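Local coordinates for protein sarcosine oxidase (Pyrococcus horikoshii, PDB 1Y56) that probably oxidises L-proline, serving as the beta subunit of a dehydrogenase that holds both FAD and FMN, at residues Gly50-Phe55 / Thr85-Leu90; Arg62-Ser67 / Gly337-Pro342; Gly111-Leu116 / Ser138-Asp143. All coordinates share one frame; numbering follows the deposited sequence.

Overall arrangement
Interactions 1 and 2 are buried, while interaction 3 lies nearer the surface and is only partly covered. Interaction 1 sets the loop Gly50-Phe55 against strand 87-91, mainly by an aliphatic chain over a tyrosine ring. Interaction 2 crosses two helices with methionines and one serine hydroxyl. Both also touch FAD, the first through a loop amide and the second through the N-terminal part of helix 337-354. Interaction 3 relies on paired backbone bonds between strands 115-117 and 136-140. The latter strand adjoins 87-91, so interactions 1 and 3 share a sheet. A probable hydrogen bond from Gln53 N to Asp143 OD2 joins them directly. Met64 and Met339 of interaction 2 pack against Arg52 of interaction 1.

Interaction 1. Residues Gly50-Phe55 / Thr85-Leu90; sequences GIRQQF and TGYLFL. With FAD (flavin-adenine dinucleotide), chain I.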
# COMPACT_ATOMS: atom_id res chain seq x y z
N GLY B 50 -26.27 18.95 -42.05
CA GLY B 50 -27.16 20.13 -42.37
C GLY B 50 -28.01 19.69 -43.52
O GLY B 50 -28.26 18.50 -43.60
N ILE B 51 -28.47 20.55 -44.44
CA ILE B 51 -28.70 21.98 -44.39
C ILE B 51 -29.97 22.00 -45.23
O ILE B 51 -30.02 21.40 -46.30
CB ILE B 51 -27.63 22.83 -45.14
CG1 ILE B 51 -26.24 22.72 -44.50
CG2 ILE B 51 -28.05 24.32 -45.17
CD1 ILE B 51 -25.17 23.55 -45.18
N ARG B 52 -30.99 22.70 -44.76
CA ARG B 52 -32.34 22.48 -45.22
C ARG B 52 -33.12 23.79 -45.22
O ARG B 52 -32.93 24.62 -44.32
CB ARG B 52 -32.99 21.51 -44.25
CG ARG B 52 -34.16 20.76 -44.77
CD ARG B 52 -35.22 20.55 -43.66
NE ARG B 52 -34.68 20.26 -42.33
CZ ARG B 52 -35.32 20.50 -41.19
NH1 ARG B 52 -34.73 20.20 -40.04
NH2 ARG B 52 -36.53 21.05 -41.19
N GLN B 53 -34.00 23.96 -46.20
CA GLN B 53 -34.92 25.11 -46.23
C GLN B 53 -36.38 24.68 -46.07
O GLN B 53 -37.28 25.52 -46.04
CB GLN B 53 -34.78 25.92 -47.53
CG GLN B 53 -33.40 26.52 -47.78
CD GLN B 53 -33.14 26.77 -49.25
OE1 GLN B 53 -33.16 27.92 -49.70
NE2 GLN B 53 -32.92 25.69 -50.01
N GLN B 54 -36.61 23.37 -45.99
CA GLN B 54 -37.96 22.81 -45.87
C GLN B 54 -38.45 22.83 -44.41
O GLN B 54 -38.41 21.83 -43.70
CB GLN B 54 -38.03 21.40 -46.47
CG GLN B 54 -37.79 21.37 -47.97
CD GLN B 54 -37.89 19.98 -48.55
OE1 GLN B 54 -38.96 19.36 -48.53
NE2 GLN B 54 -36.78 19.47 -49.07
N PHE B 55 -38.88 24.01 -43.99
CA PHE B 55 -39.49 24.26 -42.69
C PHE B 55 -40.96 24.61 -42.90
O PHE B 55 -41.44 24.64 -44.04
CB PHE B 55 -38.71 25.35 -41.96
CG PHE B 55 -37.39 24.88 -41.42
CD1 PHE B 55 -36.29 24.71 -42.26
CD2 PHE B 55 -37.25 24.59 -40.07
CE1 PHE B 55 -35.06 24.26 -41.76
CE2 PHE B 55 -36.04 24.15 -39.55
CZ PHE B 55 -34.94 23.98 -40.39
N THR B 85 -27.09 18.66 -52.84
CA THR B 85 -27.60 17.39 -53.32
C THR B 85 -29.09 17.19 -53.01
O THR B 85 -29.66 16.16 -53.35
CB THR B 85 -26.82 16.20 -52.74
OG1 THR B 85 -26.99 16.16 -51.32
CG2 THR B 85 -25.34 16.30 -53.08
N GLY B 86 -29.70 18.18 -52.36
CA GLY B 86 -31.12 18.12 -52.01
C GLY B 86 -31.45 17.46 -50.68
O GLY B 86 -30.56 16.90 -50.02
N TYR B 87 -32.72 17.56 -50.28
CA TYR B 87 -33.30 16.86 -49.14
C TYR B 87 -34.54 16.19 -49.66
O TYR B 87 -35.29 16.78 -50.43
CB TYR B 87 -33.77 17.86 -48.09
CG TYR B 87 -33.08 17.88 -46.75
CD1 TYR B 87 -33.78 17.53 -45.60
CD2 TYR B 87 -31.77 18.33 -46.61
CE1 TYR B 87 -33.18 17.59 -44.35
CE2 TYR B 87 -31.15 18.40 -45.36
CZ TYR B 87 -31.87 18.03 -44.23
OH TYR B 87 -31.29 18.10 -42.98
N LEU B 88 -34.78 14.97 -49.20
CA LEU B 88 -35.85 14.15 -49.72
C LEU B 88 -36.71 13.61 -48.57
O LEU B 88 -36.28 12.72 -47.85
CB LEU B 88 -35.23 13.00 -50.50
CG LEU B 88 -36.11 12.20 -51.44
CD1 LEU B 88 -36.51 13.07 -52.63
CD2 LEU B 88 -35.31 11.00 -51.89
N PHE B 89 -37.90 14.18 -48.40
CA PHE B 89 -38.81 13.70 -47.37
C PHE B 89 -39.72 12.63 -47.95
O PHE B 89 -40.55 12.93 -48.80
CB PHE B 89 -39.68 14.85 -46.87
CG PHE B 89 -38.95 15.82 -45.97
CD1 PHE B 89 -39.03 15.70 -44.58
CD2 PHE B 89 -38.23 16.89 -46.51
CE1 PHE B 89 -38.39 16.61 -43.75
CE2 PHE B 89 -37.59 17.81 -45.68
CZ PHE B 89 -37.66 17.67 -44.31
N LEU B 90 -39.56 11.38 -47.52
CA LEU B 90 -40.43 10.31 -48.02
C LEU B 90 -41.80 10.32 -47.35
O LEU B 90 -41.89 10.38 -46.13
CB LEU B 90 -39.80 8.93 -47.83
CG LEU B 90 -38.39 8.68 -48.35
CD1 LEU B 90 -37.89 7.35 -47.83
CD2 LEU B 90 -38.38 8.74 -49.87
PA FAD I . -21.93 24.04 -29.90
O1A FAD I . -22.15 23.07 -28.78
O2A FAD I . -21.35 23.52 -31.19
O5B FAD I . -21.07 25.28 -29.35
C5B FAD I . -21.18 25.70 -28.00
C4B FAD I . -19.77 25.83 -27.48
O4B FAD I . -19.78 26.59 -26.27
C3B FAD I . -19.12 24.49 -27.15
O3B FAD I . -18.00 24.26 -28.02
C2B FAD I . -18.70 24.61 -25.70
O2B FAD I . -17.36 24.20 -25.44
C1B FAD I . -18.74 26.09 -25.44
N9A FAD I . -18.95 26.40 -24.01
C8A FAD I . -19.86 25.86 -23.17
N7A FAD I . -19.68 26.41 -21.95
C5A FAD I . -18.67 27.29 -22.03
C6A FAD I . -18.05 28.15 -21.13
N6A FAD I . -18.47 28.21 -19.84
N1A FAD I . -17.03 28.92 -21.55
C2A FAD I . -16.59 28.88 -22.83
N3A FAD I . -17.17 28.07 -23.72
C4A FAD I . -18.21 27.27 -23.34
N1 FAD I . -27.76 20.64 -37.05
C2 FAD I . -28.00 20.86 -38.36
O2 FAD I . -28.25 22.02 -38.73
N3 FAD I . -27.99 19.87 -39.28
C4 FAD I . -27.72 18.59 -38.95
O4 FAD I . -27.70 17.69 -39.82
C4X FAD I . -27.47 18.28 -37.62
N5 FAD I . -27.21 17.01 -37.20
C5X FAD I . -26.96 16.75 -35.89
C6 FAD I . -26.68 15.44 -35.51
C7 FAD I . -26.41 15.13 -34.17
C7M FAD I . -26.12 13.71 -33.76
C8 FAD I . -26.43 16.16 -33.21
C8M FAD I . -26.16 15.90 -31.78
C9 FAD I . -26.71 17.48 -33.60
C9A FAD I . -26.97 17.79 -34.93
N10 FAD I . -27.23 19.07 -35.27
C10 FAD I . -27.50 19.39 -36.62
C1' FAD I . -27.26 20.11 -34.25
C2' FAD I . -26.06 21.01 -34.36
O2' FAD I . -24.92 20.24 -33.99
C3' FAD I . -26.22 22.14 -33.38
O3' FAD I . -27.47 22.81 -33.62
C4' FAD I . -25.07 23.12 -33.53
O4' FAD I . -23.81 22.47 -33.33
C5' FAD I . -25.21 24.26 -32.54
O5' FAD I . -23.98 24.97 -32.62
P FAD I . -23.55 25.88 -31.39
O1P FAD I . -24.76 26.66 -30.97
O2P FAD I . -22.27 26.56 -31.78
O3P FAD I . -23.33 24.75 -30.25
O HOH W 1 -32.72 18.45 -40.30
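The aliphatic part of Arg52 lies over the ring of Tyr87. Its CG is 3.3 Å from the Tyr87 ring centroid and only 14° off the ring normal, a CH-pi contact. CG points this way because it is anti to the backbone N (chi1 -158°). CD then continues to the edge of Phe89, 3.8 Å from Phe89 CZ. The chain bends at chi2 and chi3, which brings the guanidinium back over its own loop. There Arg52 NH2 bonds to Gln54 O at 3.2 Å, nearly straight at 166°, with the carbonyl oxygen in the guanidinium plane. Phe55 covers one guanidinium face.

The polar contacts gather at two places. Tyr87 OH lies 3.1 Å from Gly50 O. Water 1 accepts from Arg52 NH1 at 2.7 Å and also bonds to Tyr87 OH. Farther along, Gln54 NE2 makes a weak bond to Tyr87 O at 3.4 Å. The Gln54 amide has further partners in Ser138 and Asp143. A leucine in place of Tyr87 would probably leave the water without its phenol partner and take the flat surface from beneath Arg52 CG.

Gly50 N donates to FAD O4 at 2.9 Å, so the loop that packs on Tyr87 also borders the flavin. Ile51 and Phe55 pack on helices 58-78 and 337-354. Strand 87-91 is flanked in its sheet by strands 136-140 and 241-244.

Interaction 2. Residues Arg62-Ser67 / Gly337-Pro342; sequences RVMKRS and GFMMAP. With FAD (flavin-adenine dinucleotide), chain I.
Met64 and Met339 meet where helix 58-78 crosses the N-terminal part of helix 337-354. This is a helix-helix crossing at the flavin: the local axes approach to 8.3 Å at 70°. Met339 can be followed outward. Its CB lies 3.5 Å from Met64 CE and also faces FAD O2. With chi1 at 60°, CG is turned so that it touches both FAD O2 and Met64 CE. SD lies a little farther from the same two atoms. The chain bends at chi3, and CE ends 3.6 Å from FAD N3. The side chain thus lies between Met64 and the pyrimidine end of the flavin. Met339 N donates a hydrogen bond to FAD O2 at 2.7 Å, which could favour negative charge on that side of the flavin.

Beside this, Met64 SD rests on Met340 CG at 3.6 Å, the two side chains crossing at about a right angle. Val63 CG1 makes a looser contact with Met340 CE. Met339 O also takes a bond from Trp71 NE1. From helix 58-78, Ser67 OG donates to Met339 O at 2.8 Å, lying in the carbonyl plane.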
# COMPACT_ATOMS: atom_id res chain seq x y z
N ARG B 62 -37.64 31.77 -44.46
CA ARG B 62 -36.90 32.95 -44.93
C ARG B 62 -35.46 32.92 -44.44
O ARG B 62 -34.53 33.14 -45.21
CB ARG B 62 -37.58 34.26 -44.52
CG ARG B 62 -39.10 34.28 -44.61
CD ARG B 62 -39.62 35.51 -45.32
NE ARG B 62 -38.84 36.71 -45.03
CZ ARG B 62 -39.24 37.68 -44.21
NH1 ARG B 62 -40.41 37.61 -43.59
NH2 ARG B 62 -38.44 38.73 -44.00
N VAL B 63 -35.29 32.63 -43.15
CA VAL B 63 -33.96 32.51 -42.56
C VAL B 63 -33.10 31.45 -43.27
O VAL B 63 -31.94 31.69 -43.59
CB VAL B 63 -34.06 32.23 -41.05
CG1 VAL B 63 -32.70 31.92 -40.45
CG2 VAL B 63 -34.70 33.40 -40.33
N MET B 64 -33.67 30.28 -43.53
CA MET B 64 -32.94 29.22 -44.21
C MET B 64 -32.67 29.50 -45.70
O MET B 64 -31.61 29.12 -46.22
CB MET B 64 -33.61 27.86 -44.01
CG MET B 64 -33.33 27.27 -42.63
SD MET B 64 -31.61 27.50 -42.06
CE MET B 64 -30.72 26.55 -43.31
N LYS B 65 -33.62 30.15 -46.37
CA LYS B 65 -33.40 30.62 -47.72
C LYS B 65 -32.17 31.53 -47.71
O LYS B 65 -31.23 31.34 -48.48
CB LYS B 65 -34.61 31.40 -48.25
CG LYS B 65 -34.55 31.65 -49.76
CD LYS B 65 -35.03 33.05 -50.16
CE LYS B 65 -35.74 33.05 -51.53
NZ LYS B 65 -35.00 32.42 -52.67
N ARG B 66 -32.18 32.50 -46.81
CA ARG B 66 -31.04 33.38 -46.69
C ARG B 66 -29.80 32.57 -46.34
O ARG B 66 -28.75 32.72 -46.97
CB ARG B 66 -31.31 34.44 -45.64
CG ARG B 66 -30.16 35.38 -45.44
CD ARG B 66 -29.86 36.09 -46.70
NE ARG B 66 -28.67 36.91 -46.54
CZ ARG B 66 -27.80 37.15 -47.50
NH1 ARG B 66 -27.98 36.63 -48.71
NH2 ARG B 66 -26.75 37.91 -47.25
N SER B 67 -29.92 31.70 -45.34
CA SER B 67 -28.80 30.92 -44.86
C SER B 67 -28.13 30.19 -46.01
O SER B 67 -26.90 30.29 -46.18
CB SER B 67 -29.23 29.95 -43.77
OG SER B 67 -28.19 29.76 -42.84
N GLY B 337 -29.38 23.69 -35.66
CA GLY B 337 -28.63 24.93 -35.49
C GLY B 337 -27.41 25.09 -36.38
O GLY B 337 -26.94 26.20 -36.58
N PHE B 338 -26.88 23.99 -36.91
CA PHE B 338 -25.73 24.08 -37.81
C PHE B 338 -26.10 24.79 -39.12
O PHE B 338 -25.45 25.76 -39.51
CB PHE B 338 -25.11 22.71 -38.07
CG PHE B 338 -24.27 22.64 -39.31
CD1 PHE B 338 -24.68 21.89 -40.41
CD2 PHE B 338 -23.05 23.30 -39.38
CE1 PHE B 338 -23.89 21.80 -41.57
CE2 PHE B 338 -22.25 23.23 -40.55
CZ PHE B 338 -22.67 22.48 -41.63
N MET B 339 -27.17 24.32 -39.77
CA MET B 339 -27.68 24.92 -40.99
C MET B 339 -28.04 26.40 -40.84
O MET B 339 -27.84 27.19 -41.77
CB MET B 339 -28.86 24.12 -41.53
CG MET B 339 -30.05 24.00 -40.60
SD MET B 339 -31.32 22.94 -41.34
CE MET B 339 -30.94 21.30 -40.71
N MET B 340 -28.53 26.79 -39.67
CA MET B 340 -28.95 28.18 -39.46
C MET B 340 -27.79 29.16 -39.30
O MET B 340 -27.94 30.36 -39.56
CB MET B 340 -29.85 28.27 -38.23
CG MET B 340 -31.28 27.85 -38.47
SD MET B 340 -32.29 27.96 -36.98
CE MET B 340 -32.30 29.73 -36.69
N ALA B 341 -26.64 28.64 -38.87
CA ALA B 341 -25.57 29.46 -38.33
C ALA B 341 -25.19 30.70 -39.15
O ALA B 341 -25.18 31.80 -38.59
CB ALA B 341 -24.34 28.61 -38.03
N PRO B 342 -24.90 30.54 -40.46
CA PRO B 342 -24.54 31.68 -41.29
C PRO B 342 -25.56 32.80 -41.21
O PRO B 342 -25.18 33.98 -41.11
CB PRO B 342 -24.54 31.09 -42.69
CG PRO B 342 -24.14 29.72 -42.48
CD PRO B 342 -24.88 29.30 -41.26
PA FAD I . -21.93 24.04 -29.90
O1A FAD I . -22.15 23.07 -28.78
O2A FAD I . -21.35 23.52 -31.19
O5B FAD I . -21.07 25.28 -29.35
C5B FAD I . -21.18 25.70 -28.00
C4B FAD I . -19.77 25.83 -27.48
O4B FAD I . -19.78 26.59 -26.27
C3B FAD I . -19.12 24.49 -27.15
O3B FAD I . -18.00 24.26 -28.02
C2B FAD I . -18.70 24.61 -25.70
O2B FAD I . -17.36 24.20 -25.44
C1B FAD I . -18.74 26.09 -25.44
N9A FAD I . -18.95 26.40 -24.01
C8A FAD I . -19.86 25.86 -23.17
N7A FAD I . -19.68 26.41 -21.95
C5A FAD I . -18.67 27.29 -22.03
C6A FAD I . -18.05 28.15 -21.13
N6A FAD I . -18.47 28.21 -19.84
N1A FAD I . -17.03 28.92 -21.55
C2A FAD I . -16.59 28.88 -22.83
N3A FAD I . -17.17 28.07 -23.72
C4A FAD I . -18.21 27.27 -23.34
N1 FAD I . -27.76 20.64 -37.05
C2 FAD I . -28.00 20.86 -38.36
O2 FAD I . -28.25 22.02 -38.73
N3 FAD I . -27.99 19.87 -39.28
C4 FAD I . -27.72 18.59 -38.95
O4 FAD I . -27.70 17.69 -39.82
C4X FAD I . -27.47 18.28 -37.62
N5 FAD I . -27.21 17.01 -37.20
C5X FAD I . -26.96 16.75 -35.89
C6 FAD I . -26.68 15.44 -35.51
C7 FAD I . -26.41 15.13 -34.17
C7M FAD I . -26.12 13.71 -33.76
C8 FAD I . -26.43 16.16 -33.21
C8M FAD I . -26.16 15.90 -31.78
C9 FAD I . -26.71 17.48 -33.60
C9A FAD I . -26.97 17.79 -34.93
N10 FAD I . -27.23 19.07 -35.27
C10 FAD I . -27.50 19.39 -36.62
C1' FAD I . -27.26 20.11 -34.25
C2' FAD I . -26.06 21.01 -34.36
O2' FAD I . -24.92 20.24 -33.99
C3' FAD I . -26.22 22.14 -33.38
O3' FAD I . -27.47 22.81 -33.62
C4' FAD I . -25.07 23.12 -33.53
O4' FAD I . -23.81 22.47 -33.33
C5' FAD I . -25.21 24.26 -32.54
O5' FAD I . -23.98 24.97 -32.62
P FAD I . -23.55 25.88 -31.39
O1P FAD I . -24.76 26.66 -30.97
O2P FAD I . -22.27 26.56 -31.78
O3P FAD I . -23.33 24.75 -30.25

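Interaction 3. Residues Gly111-Leu116 / Ser138-Asp143; sequences GVPTKL and SWNPTD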
# COMPACT_ATOMS: atom_id res chain seq x y z
N GLY B 111 -40.12 31.74 -51.58
CA GLY B 111 -39.01 31.57 -52.51
C GLY B 111 -38.17 30.33 -52.31
O GLY B 111 -37.01 30.28 -52.73
N VAL B 112 -38.74 29.32 -51.66
CA VAL B 112 -38.08 28.04 -51.57
C VAL B 112 -38.85 27.08 -52.47
O VAL B 112 -39.93 26.60 -52.10
CB VAL B 112 -38.00 27.55 -50.11
CG1 VAL B 112 -37.58 26.07 -50.04
CG2 VAL B 112 -37.03 28.43 -49.32
N PRO B 113 -38.30 26.80 -53.67
CA PRO B 113 -39.03 26.10 -54.71
C PRO B 113 -39.05 24.58 -54.51
O PRO B 113 -38.52 23.84 -55.33
CB PRO B 113 -38.26 26.47 -55.99
CG PRO B 113 -36.88 26.67 -55.54
CD PRO B 113 -36.92 27.13 -54.10
N THR B 114 -39.67 24.13 -53.42
CA THR B 114 -39.83 22.70 -53.16
C THR B 114 -40.93 22.12 -54.05
O THR B 114 -41.94 22.78 -54.31
CB THR B 114 -40.17 22.45 -51.67
OG1 THR B 114 -39.29 23.23 -50.84
CG2 THR B 114 -40.04 20.98 -51.31
N LYS B 115 -40.75 20.89 -54.53
CA LYS B 115 -41.78 20.18 -55.28
C LYS B 115 -42.27 18.97 -54.51
O LYS B 115 -41.48 18.28 -53.85
CB LYS B 115 -41.27 19.67 -56.64
CG LYS B 115 -40.34 20.60 -57.41
CD LYS B 115 -39.99 20.03 -58.76
CE LYS B 115 -39.00 18.88 -58.66
NZ LYS B 115 -38.60 18.37 -60.00
N LEU B 116 -43.57 18.69 -54.59
CA LEU B 116 -44.09 17.38 -54.22
C LEU B 116 -43.76 16.45 -55.39
O LEU B 116 -44.05 16.77 -56.55
CB LEU B 116 -45.60 17.44 -54.02
CG LEU B 116 -46.36 16.63 -52.97
CD1 LEU B 116 -47.66 16.06 -53.56
CD2 LEU B 116 -45.52 15.53 -52.38
N SER B 138 -41.34 14.75 -50.70
CA SER B 138 -41.08 16.17 -50.77
C SER B 138 -39.62 16.35 -51.16
O SER B 138 -38.72 15.82 -50.50
CB SER B 138 -41.35 16.82 -49.43
OG SER B 138 -41.22 18.21 -49.54
N TRP B 139 -39.40 17.10 -52.24
CA TRP B 139 -38.08 17.25 -52.81
C TRP B 139 -37.72 18.71 -53.01
O TRP B 139 -38.50 19.45 -53.59
CB TRP B 139 -38.03 16.51 -54.15
CG TRP B 139 -36.82 16.81 -54.99
CD1 TRP B 139 -36.80 17.45 -56.18
CD2 TRP B 139 -35.46 16.46 -54.69
NE1 TRP B 139 -35.51 17.54 -56.66
CE2 TRP B 139 -34.67 16.94 -55.76
CE3 TRP B 139 -34.83 15.80 -53.64
CZ2 TRP B 139 -33.28 16.78 -55.80
CZ3 TRP B 139 -33.44 15.64 -53.68
CH2 TRP B 139 -32.68 16.13 -54.75
N ASN B 140 -36.56 19.12 -52.53
CA ASN B 140 -36.00 20.42 -52.90
C ASN B 140 -34.53 20.27 -53.30
O ASN B 140 -33.71 19.83 -52.49
CB ASN B 140 -36.15 21.46 -51.79
CG ASN B 140 -35.64 22.84 -52.20
OD1 ASN B 140 -36.42 23.72 -52.55
ND2 ASN B 140 -34.34 23.02 -52.18
N PRO B 141 -34.20 20.64 -54.55
CA PRO B 141 -32.84 20.42 -55.04
C PRO B 141 -31.79 21.42 -54.52
O PRO B 141 -30.60 21.19 -54.71
CB PRO B 141 -32.99 20.50 -56.56
CG PRO B 141 -34.18 21.39 -56.78
CD PRO B 141 -35.06 21.29 -55.56
N THR B 142 -32.21 22.50 -53.87
CA THR B 142 -31.24 23.47 -53.34
C THR B 142 -30.87 23.29 -51.86
O THR B 142 -30.10 24.08 -51.32
CB THR B 142 -31.65 24.92 -53.60
OG1 THR B 142 -32.98 25.13 -53.13
CG2 THR B 142 -31.59 25.23 -55.07
N ASP B 143 -31.41 22.26 -51.20
CA ASP B 143 -30.90 21.84 -49.89
C ASP B 143 -29.63 21.02 -50.11
O ASP B 143 -29.40 20.48 -51.20
CB ASP B 143 -31.93 20.99 -49.13
CG ASP B 143 -33.22 21.76 -48.81
OD1 ASP B 143 -34.29 21.11 -48.77
OD2 ASP B 143 -33.19 23.00 -48.61
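Lys115 and Trp139 form an antiparallel hydrogen-bonded pair. Lys115 N donates to Trp139 O at 2.8 Å, and Trp139 N returns a bond to Lys115 O at 2.9 Å. The two side chains lie side by side on one face of the sheet. Lys115 CE reaches the edge of the indole, 3.6 Å from Trp139 CD1, and Pro141 N lies over the rim of one face of the ring.

Leu116 and Ser138 make the next, non-hydrogen-bonded pair, and their side chains lie on the other face. Turned opposite the backbone N, the Thr114 methyl CG2 packs 3.5 Å from Ser138 OG. The other branch, OG1, turns to Gln107 and bonds to its OE1. Ser138 OG itself bonds to Gln54 OE1.

Farther out, Gly111 closes helix 94-109 in a Schellman motif, and Pro113 centres an inverse gamma turn that leads into the strand. At the far end a type I turn, Asn140 to Asp143, carries the chain away from the pair. Asp143 OD2 fastens this turn to Gln53 N. The contact is an antiparallel edge-strand pairing: within this chain, strand 115-117 is an outermost strand of the large mixed sheet of this FAD-dependent oxidoreductase, which also carries strand 87-91.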